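Local coordinates for protein PppA (PDB 6JKV) that probably removes phosphate from serine and threonine residues as a manganese-binding PP2C-type phosphatase that regulates type VI secretion in Pseudomonas aeruginosa, at residues A[86-89]-A[90-93]; A[158-161]-A[162-166]. All coordinates share one frame; numbering follows the deposited sequence.

Contact 1 of 2, residues A[86-89]-A[90-93]; sequences ASSL and PAYV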
ATOM      1  N   ALA A  86      -6.810 -16.731  -8.985  1.00 24.48           N
ATOM      2  CA  ALA A  86      -7.123 -17.019 -10.405  1.00 24.29           C
ATOM      3  C   ALA A  86      -5.841 -16.854 -11.230  1.00 24.68           C
ATOM      4  O   ALA A  86      -5.063 -15.916 -10.946  1.00 25.48           O
ATOM      5  CB  ALA A  86      -8.223 -16.118 -10.907  1.00 23.71           C
ATOM      6  N   SER A  87      -5.621 -17.743 -12.200  1.00 25.26           N
ATOM      7  CA  SER A  87      -4.363 -17.806 -12.986  1.00 25.15           C
ATOM      8  C   SER A  87      -4.270 -16.575 -13.895  1.00 25.22           C
ATOM      9  O   SER A  87      -3.151 -16.076 -14.096  1.00 23.15           O
ATOM     10  CB  SER A  87      -4.270 -19.083 -13.772  1.00 26.40           C
ATOM     11  OG  SER A  87      -5.327 -19.163 -14.709  1.00 29.40           O
ATOM     12  N   SER A  88      -5.414 -16.117 -14.421  1.00 25.27           N
ATOM     13  CA  SER A  88      -5.521 -14.916 -15.287  1.00 23.93           C
ATOM     14  C   SER A  88      -5.450 -13.654 -14.429  1.00 22.50           C
ATOM     15  O   SER A  88      -6.330 -13.464 -13.566  1.00 23.99           O
ATOM     16  CB  SER A  88      -6.781 -14.928 -16.097  1.00 24.79           C
ATOM     17  OG  SER A  88      -7.086 -13.629 -16.581  1.00 23.86           O
ATOM     18  N   LEU A  89      -4.457 -12.807 -14.683  1.00 20.81           N
ATOM     19  CA  LEU A  89      -4.267 -11.557 -13.915  1.00 19.85           C
ATOM     20  C   LEU A  89      -5.481 -10.638 -14.070  1.00 20.15           C
ATOM     21  O   LEU A  89      -5.961 -10.115 -13.072  1.00 20.05           O
ATOM     22  CB  LEU A  89      -2.969 -10.868 -14.341  1.00 19.74           C
ATOM     23  CG  LEU A  89      -2.670  -9.549 -13.625  1.00 19.43           C
ATOM     24  CD1 LEU A  89      -2.697  -9.700 -12.110  1.00 18.75           C
ATOM     25  CD2 LEU A  89      -1.326  -8.999 -14.056  1.00 19.84           C
ATOM     26  N   PRO A  90      -6.027 -10.367 -15.275  1.00 20.86           N
ATOM     27  CA  PRO A  90      -7.186  -9.471 -15.368  1.00 20.97           C
ATOM     28  C   PRO A  90      -8.408  -9.954 -14.578  1.00 20.56           C
ATOM     29  O   PRO A  90      -9.084  -9.129 -13.999  1.00 20.07           O
ATOM     30  CB  PRO A  90      -7.501  -9.407 -16.868  1.00 21.94           C
ATOM     31  CG  PRO A  90      -6.188  -9.768 -17.530  1.00 22.48           C
ATOM     32  CD  PRO A  90      -5.542 -10.780 -16.602  1.00 21.87           C
ATOM     33  N   ALA A  91      -8.674 -11.259 -14.572  1.00 21.70           N
ATOM     34  CA  ALA A  91      -9.800 -11.836 -13.802  1.00 22.25           C
ATOM     35  C   ALA A  91      -9.523 -11.667 -12.309  1.00 21.12           C
ATOM     36  O   ALA A  91     -10.451 -11.294 -11.575  1.00 20.65           O
ATOM     37  CB  ALA A  91     -10.029 -13.285 -14.160  1.00 23.70           C
ATOM     38  N   TYR A  92      -8.285 -11.934 -11.889  1.00 20.62           N
ATOM     39  CA  TYR A  92      -7.840 -11.759 -10.487  1.00 19.57           C
ATOM     40  C   TYR A  92      -8.081 -10.306 -10.070  1.00 18.59           C
ATOM     41  O   TYR A  92      -8.686 -10.076  -9.019  1.00 17.83           O
ATOM     42  CB  TYR A  92      -6.381 -12.186 -10.318  1.00 18.86           C
ATOM     43  CG  TYR A  92      -5.928 -12.292  -8.886  1.00 18.37           C
ATOM     44  CD1 TYR A  92      -6.726 -12.882  -7.913  1.00 19.12           C
ATOM     45  CD2 TYR A  92      -4.678 -11.841  -8.503  1.00 17.72           C
ATOM     46  CE1 TYR A  92      -6.303 -12.996  -6.599  1.00 18.08           C
ATOM     47  CE2 TYR A  92      -4.243 -11.942  -7.192  1.00 16.54           C
ATOM     48  CZ  TYR A  92      -5.053 -12.528  -6.239  1.00 17.17           C
ATOM     49  OH  TYR A  92      -4.615 -12.640  -4.958  1.00 17.19           O
ATOM     50  N   VAL A  93      -7.672  -9.360 -10.917  1.00 19.14           N
ATOM     51  CA  VAL A  93      -7.798  -7.900 -10.635  1.00 18.73           C
ATOM     52  C   VAL A  93      -9.279  -7.539 -10.505  1.00 18.35           C
ATOM     53  O   VAL A  93      -9.604  -6.776  -9.574  1.00 18.88           O
ATOM     54  CB  VAL A  93      -7.085  -7.054 -11.704  1.00 18.96           C
ATOM     55  CG1 VAL A  93      -7.507  -5.597 -11.649  1.00 19.23           C
ATOM     56  CG2 VAL A  93      -5.577  -7.191 -11.578  1.00 18.77           C
TER
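With chi1 at 161°, Ser88 swings OG away from its own amide nitrogen and over the opening turn of the helix, where it faces Ala91 N. In Leu89 too, CG lies opposite the backbone nitrogen, and the second torsion of 54° turns the branch so that CD1 comes to 3.9 Å from CG2 of Val93, one turn further on.

The hydroxyl acts as the N-cap acceptor. Ala91 N points at Ser88 OG almost straight, with an angle of 168° at the hydrogen, but the 3.5 Å separation makes this a weak bond. The backbone carbonyl of the same residue is gripped more firmly: Tyr92 N donates to Ser88 O at 3.0 Å. One residue further along, Val93 N donates to Leu89 O at 2.9 Å, which sets the regular i to i+4 pattern running. Pro90 sits in the first turn, where a missing amide hydrogen costs the helix no bond; its CD lies 3.2 Å from Ser88 OG, and also 3.4 Å from Leu89 CB, a closeness the peptide link itself imposes.

This is the N-terminal end of helix 89-114, which packs across one of the two antiparallel sheets of the PP2C fold. Leu89 and Val93 form its sheet-facing ridge: both side chains rest on strand 132-138, while Leu89 also touches Ala127 and Arg129.

On another side of the helix, Ala86 CB approaches Tyr92 CB at 4.4 Å, bringing the incoming loop against the base of the tyrosine side chain. The phenol ring extends beyond this apolar pair and takes part in a cation-pi contact with Arg129, whose NH2 also bonds to Ala86 O.

Contact 2 of 2, residues A[158-161]-A[162-166]; sequences HSYV and QELLD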
ATOM      1  N   HIS A 158      -4.008  10.031  -3.820  1.00 20.99           N
ATOM      2  CA  HIS A 158      -5.370  10.613  -3.764  1.00 20.78           C
ATOM      3  C   HIS A 158      -5.422  11.517  -2.538  1.00 21.86           C
ATOM      4  O   HIS A 158      -5.883  11.073  -1.477  1.00 21.16           O
ATOM      5  CB  HIS A 158      -6.436   9.523  -3.731  1.00 20.32           C
ATOM      6  CG  HIS A 158      -6.419   8.657  -4.939  1.00 20.27           C
ATOM      7  ND1 HIS A 158      -6.291   7.288  -4.854  1.00 19.75           N
ATOM      8  CD2 HIS A 158      -6.504   8.960  -6.253  1.00 19.96           C
ATOM      9  CE1 HIS A 158      -6.313   6.780  -6.067  1.00 20.13           C
ATOM     10  NE2 HIS A 158      -6.440   7.789  -6.943  1.00 20.06           N
ATOM     11  N   SER A 159      -4.916  12.737  -2.692  1.00 22.40           N
ATOM     12  CA  SER A 159      -4.736  13.707  -1.594  1.00 22.20           C
ATOM     13  C   SER A 159      -5.043  15.107  -2.110  1.00 22.34           C
ATOM     14  O   SER A 159      -4.839  15.383  -3.314  1.00 20.57           O
ATOM     15  CB  SER A 159      -3.347  13.644  -1.025  1.00 22.13           C
ATOM     16  OG  SER A 159      -2.420  14.302  -1.877  1.00 21.74           O
ATOM     17  N   TYR A 160      -5.524  15.944  -1.201  1.00 23.39           N
ATOM     18  CA  TYR A 160      -5.822  17.365  -1.466  1.00 25.07           C
ATOM     19  C   TYR A 160      -4.571  18.052  -2.012  1.00 25.49           C
ATOM     20  O   TYR A 160      -4.680  18.803  -3.002  1.00 25.95           O
ATOM     21  CB  TYR A 160      -6.290  18.055  -0.187  1.00 26.00           C
ATOM     22  CG  TYR A 160      -6.913  19.395  -0.445  1.00 27.55           C
ATOM     23  CD1 TYR A 160      -8.220  19.489  -0.897  1.00 28.54           C
ATOM     24  CD2 TYR A 160      -6.194  20.564  -0.268  1.00 28.96           C
ATOM     25  CE1 TYR A 160      -8.808  20.717  -1.146  1.00 30.28           C
ATOM     26  CE2 TYR A 160      -6.771  21.802  -0.499  1.00 30.90           C
ATOM     27  CZ  TYR A 160      -8.077  21.874  -0.953  1.00 31.23           C
ATOM     28  OH  TYR A 160      -8.668  23.082  -1.186  1.00 32.52           O
ATOM     29  N   VAL A 161      -3.427  17.796  -1.370  1.00 25.06           N
ATOM     30  CA  VAL A 161      -2.107  18.353  -1.769  1.00 25.80           C
ATOM     31  C   VAL A 161      -1.841  17.961  -3.223  1.00 25.34           C
ATOM     32  O   VAL A 161      -1.535  18.854  -4.011  1.00 26.10           O
ATOM     33  CB  VAL A 161      -0.975  17.887  -0.829  1.00 26.42           C
ATOM     34  CG1 VAL A 161       0.391  18.350  -1.318  1.00 26.86           C
ATOM     35  CG2 VAL A 161      -1.215  18.373   0.587  1.00 27.44           C
ATOM     36  N   GLN A 162      -1.982  16.678  -3.568  1.00 24.93           N
ATOM     37  CA  GLN A 162      -1.633  16.171  -4.921  1.00 25.32           C
ATOM     38  C   GLN A 162      -2.488  16.887  -5.971  1.00 26.77           C
ATOM     39  O   GLN A 162      -1.953  17.193  -7.049  1.00 28.36           O
ATOM     40  CB  GLN A 162      -1.821  14.660  -5.027  1.00 24.48           C
ATOM     41  CG  GLN A 162      -1.358  14.095  -6.363  1.00 24.07           C
ATOM     42  CD  GLN A 162       0.140  14.179  -6.515  1.00 24.37           C
ATOM     43  OE1 GLN A 162       0.884  13.525  -5.789  1.00 24.38           O
ATOM     44  NE2 GLN A 162       0.598  14.962  -7.476  1.00 25.64           N
ATOM     45  N   GLU A 163      -3.760  17.154  -5.669  1.00 27.65           N
ATOM     46  CA  GLU A 163      -4.668  17.872  -6.603  1.00 28.62           C
ATOM     47  C   GLU A 163      -4.173  19.305  -6.787  1.00 30.96           C
ATOM     48  O   GLU A 163      -4.206  19.789  -7.932  1.00 35.75           O
ATOM     49  CB  GLU A 163      -6.112  17.853  -6.111  1.00 29.17           C
ATOM     50  CG  GLU A 163      -6.667  16.449  -5.942  1.00 29.56           C
ATOM     51  CD  GLU A 163      -8.110  16.403  -5.468  1.00 31.19           C
ATOM     52  OE1 GLU A 163      -8.905  15.676  -6.086  1.00 33.47           O
ATOM     53  OE2 GLU A 163      -8.439  17.083  -4.470  1.00 34.43           O
ATOM     54  N   LEU A 164      -3.717  19.953  -5.713  1.00 30.67           N
ATOM     55  CA  LEU A 164      -3.144  21.319  -5.806  1.00 31.96           C
ATOM     56  C   LEU A 164      -1.855  21.264  -6.639  1.00 32.50           C
ATOM     57  O   LEU A 164      -1.649  22.170  -7.466  1.00 36.80           O
ATOM     58  CB  LEU A 164      -2.883  21.892  -4.409  1.00 31.19           C
ATOM     59  CG  LEU A 164      -4.112  22.215  -3.566  1.00 31.17           C
ATOM     60  CD1 LEU A 164      -3.694  22.517  -2.136  1.00 31.85           C
ATOM     61  CD2 LEU A 164      -4.899  23.377  -4.142  1.00 32.71           C
ATOM     62  N   LEU A 165      -1.023  20.235  -6.456  1.00 31.43           N
ATOM     63  CA  LEU A 165       0.270  20.128  -7.178  1.00 31.46           C
ATOM     64  C   LEU A 165      -0.006  19.808  -8.647  1.00 32.59           C
ATOM     65  O   LEU A 165       0.742  20.302  -9.509  1.00 36.73           O
ATOM     66  CB  LEU A 165       1.157  19.047  -6.555  1.00 30.25           C
ATOM     67  CG  LEU A 165       2.477  18.812  -7.292  1.00 30.07           C
ATOM     68  CD1 LEU A 165       3.338  20.062  -7.267  1.00 31.79           C
ATOM     69  CD2 LEU A 165       3.232  17.627  -6.705  1.00 28.90           C
ATOM     70  N   ASP A 166      -1.034  18.999  -8.917  1.00 31.74           N
ATOM     71  CA  ASP A 166      -1.431  18.631 -10.301  1.00 31.83           C
ATOM     72  C   ASP A 166      -2.019  19.849 -11.028  1.00 33.86           C
ATOM     73  O   ASP A 166      -2.291  19.717 -12.234  1.00 35.96           O
ATOM     74  CB  ASP A 166      -2.410  17.449 -10.314  1.00 30.65           C
ATOM     75  CG  ASP A 166      -1.769  16.119  -9.949  1.00 28.97           C
ATOM     76  OD1 ASP A 166      -0.531  16.047  -9.942  1.00 32.98           O
ATOM     77  OD2 ASP A 166      -2.508  15.167  -9.651  1.00 29.10           O
TER
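Ser159 and Gln162 meet through a capping hydrogen bond. Gln162 N donates to Ser159 OG at 2.9 Å, with an angle of 156° at the hydrogen. The serine's first torsion of 77° places OG between its own amide nitrogen and carbonyl carbon, and the same capping geometry brings OG within 3.2 Å of Gln162 CB.

Three i to i+4 backbone bonds build the helix from there. Glu163 N binds Ser159 O and Leu164 N binds Tyr160 O, both at 3.1 Å. Leu165 N binds Val161 O at 2.9 Å.

The main apolar contact lies one turn apart, between Tyr160 and Leu164. A chi1 of -166° sets CG of Tyr160 opposite its own nitrogen. The bond to CB of Tyr160 points away from 162-166, yet the ring end returns, CE2 lying 3.6 Å from Leu164 CD1. The methyl meets the CD2-CE2 side of the ring at an oblique inclination.

Among the polar side chains, Glu163 sends CG alongside Ser159 O, at 3.4 Å. Gln162 bends at its second torsion, bringing NE2 to Asp166 OD1 at 2.9 Å; the amide approaches from above the carboxylate plane. Asp166 OD1 also forms a salt bridge with Arg156, so an amide and a guanidinium share this oxygen and would probably favour the charged carboxylate.

Before the cap, His158 is tied by its ring nitrogens to Ser197 and Gly139, which joins the helix start to the protein body. A serine hydroxyl accepting from the amide three residues on is the classic N-cap, here opening the short surface helix 160-165 of the PP2C-family domain.

Contacts 1 and 2 are both helix starts in which a serine hydroxyl accepts from the amide three residues later, but the second capping bond is much the shorter. They occur in series along the chain, with centres 31 Å apart and nearest atoms about 14 Å apart, so neither touches the other. Contact 1 begins a long helix lying against a sheet and is away from the metal site. Contact 2 belongs to a short surface helix nearer the manganese ions: the Ser159 side chain is about 9 Å from that of the manganese ligand Asp214, and about 11 Å from both the Asp61 side chain and a bound manganese.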